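Side-chain contact in TssK C (Escherichia coli, PDB 5M2Y), which is a baseplate component of the bacterial type VI secretion system whose C-terminal domain, the part described here, probably serves in docking the baseplate onto the membrane complex: residues A[40-43]-A[44-48]. Residues are numbered along the deposited sequence; the frame is centred on the assembly and turned at random.
Sequences GHEL and QTKFP
K46 and E42 form an i to i+4 salt bridge on the helix 40-50, an amphipathic helix that lies against the antiparallel sheet of the TssK C-terminal domain. From its place one turn on, the K46 side chain runs back towards E42. Its CB rests 3.3 Å from the carbonyl oxygen of E42, the same O that accepts the backbone N-H of K46, and CG stays almost as near to that oxygen. With CG set anti to the carbonyl carbon (chi1 -64°) and every later torsion extended, the chain runs alongside the glutamate, pointing the same way; CE reaches 3.8 Å from E42 CG, and NZ closes the bridge at 2.8 Å from E42 OE2. The ammonium meets that oxygen on its anti side, 22° out of the carboxylate plane, in a pairing that may be weakened by solvent.

L43 and F47, both buried, make an apolar pair on the same helix. They also lie side by side, with L43 CD1 4.1 Å from F47 CB and as close to CD1 of the F47 ring, coming to the ring obliquely. Together they pack on V34 of strand 28-35 and on L117, while the phenylalanine ring also meets that of F91 with the planes about 35° apart. L43 O accepts the N-H of F47; P48, having no N-H to give, leaves a kink in the helix at the next step.

On the first turn, the carbonyl oxygen of H41 is gripped threefold. T45 donates to it through its backbone N and also through OG1, which curls back beside its own N to lie 2.9 Å from H41 O, and a water donates as the third partner. The same water gives its other hydrogen bond to Q44 OE1, at 2.7 Å.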
loop_
_atom_site.group_PDB
_atom_site.type_symbol
_atom_site.label_atom_id
_atom_site.label_comp_id
_atom_site.label_asym_id
_atom_site.label_seq_id
_atom_site.Cartn_x
_atom_site.Cartn_y
_atom_site.Cartn_z
ATOM N N GLY A 40 3.913 -0.335 18.174
ATOM C CA GLY A 40 3.759 0.799 17.264
ATOM C C GLY A 40 5.029 1.467 16.766
ATOM O O GLY A 40 5.174 1.710 15.567
ATOM N N HIS A 41 5.968 1.778 17.682
ATOM C CA HIS A 41 7.234 2.428 17.315
ATOM C C HIS A 41 8.106 1.509 16.449
ATOM O O HIS A 41 8.834 1.985 15.577
ATOM C CB HIS A 41 8.010 2.894 18.567
ATOM C CG HIS A 41 8.817 1.818 19.235
ATOM N ND1 HIS A 41 8.249 0.924 20.117
ATOM C CD2 HIS A 41 10.131 1.520 19.118
ATOM C CE1 HIS A 41 9.224 0.120 20.515
ATOM N NE2 HIS A 41 10.371 0.438 19.934
ATOM N N GLU A 42 8.025 0.191 16.703
ATOM C CA GLU A 42 8.789 -0.820 15.976
ATOM C C GLU A 42 8.207 -0.998 14.581
ATOM O O GLU A 42 8.961 -1.119 13.618
ATOM C CB GLU A 42 8.731 -2.129 16.736
ATOM C CG GLU A 42 10.009 -2.914 16.672
ATOM C CD GLU A 42 9.862 -4.240 17.401
ATOM O OE1 GLU A 42 9.328 -4.215 18.521
ATOM O OE2 GLU A 42 10.210 -5.286 16.819
ATOM N N LEU A 43 6.859 -0.994 14.475
ATOM C CA LEU A 43 6.169 -1.108 13.192
ATOM C C LEU A 43 6.525 0.095 12.306
ATOM O O LEU A 43 6.819 -0.077 11.133
ATOM C CB LEU A 43 4.652 -1.217 13.407
ATOM C CG LEU A 43 3.779 -1.372 12.168
ATOM C CD1 LEU A 43 3.924 -2.728 11.577
ATOM C CD2 LEU A 43 2.320 -1.135 12.511
ATOM N N GLN A 44 6.560 1.304 12.888
ATOM C CA GLN A 44 6.892 2.533 12.162
ATOM C C GLN A 44 8.273 2.464 11.542
ATOM O O GLN A 44 8.465 2.884 10.396
ATOM C CB GLN A 44 6.845 3.727 13.107
ATOM C CG GLN A 44 6.889 5.059 12.390
ATOM C CD GLN A 44 6.786 6.211 13.347
ATOM O OE1 GLN A 44 7.446 6.253 14.397
ATOM N NE2 GLN A 44 5.984 7.204 12.948
ATOM N N THR A 45 9.227 1.977 12.345
ATOM C CA THR A 45 10.633 1.818 12.011
ATOM C C THR A 45 10.879 0.740 10.934
ATOM O O THR A 45 11.591 1.002 9.974
ATOM C CB THR A 45 11.390 1.519 13.321
ATOM O OG1 THR A 45 11.305 2.663 14.179
ATOM C CG2 THR A 45 12.844 1.122 13.104
ATOM N N LYS A 46 10.279 -0.451 11.097
ATOM C CA LYS A 46 10.501 -1.665 10.306
ATOM C C LYS A 46 9.581 -1.895 9.115
ATOM O O LYS A 46 10.053 -2.435 8.115
ATOM C CB LYS A 46 10.445 -2.878 11.234
ATOM C CG LYS A 46 11.547 -2.895 12.284
ATOM C CD LYS A 46 11.500 -4.199 13.047
ATOM C CE LYS A 46 12.501 -4.295 14.168
ATOM N NZ LYS A 46 12.293 -5.551 14.913
ATOM N N PHE A 47 8.294 -1.506 9.209
ATOM C CA PHE A 47 7.334 -1.693 8.107
ATOM C C PHE A 47 7.854 -1.174 6.747
ATOM O O PHE A 47 7.733 -1.923 5.779
ATOM C CB PHE A 47 5.950 -1.113 8.430
ATOM C CG PHE A 47 4.892 -1.453 7.411
ATOM C CD1 PHE A 47 4.230 -2.676 7.445
ATOM C CD2 PHE A 47 4.556 -0.553 6.418
ATOM C CE1 PHE A 47 3.253 -2.991 6.488
ATOM C CE2 PHE A 47 3.582 -0.872 5.462
ATOM C CZ PHE A 47 2.933 -2.083 5.510
ATOM N N PRO A 48 8.482 0.029 6.628
ATOM C CA PRO A 48 8.972 0.473 5.303
ATOM C C PRO A 48 10.020 -0.443 4.657
ATOM O O PRO A 48 10.190 -0.408 3.442
ATOM C CB PRO A 48 9.555 1.856 5.594
ATOM C CG PRO A 48 8.812 2.321 6.811
ATOM C CD PRO A 48 8.681 1.090 7.637
HETATM O O HOH W 1 9.162 4.726 15.785
#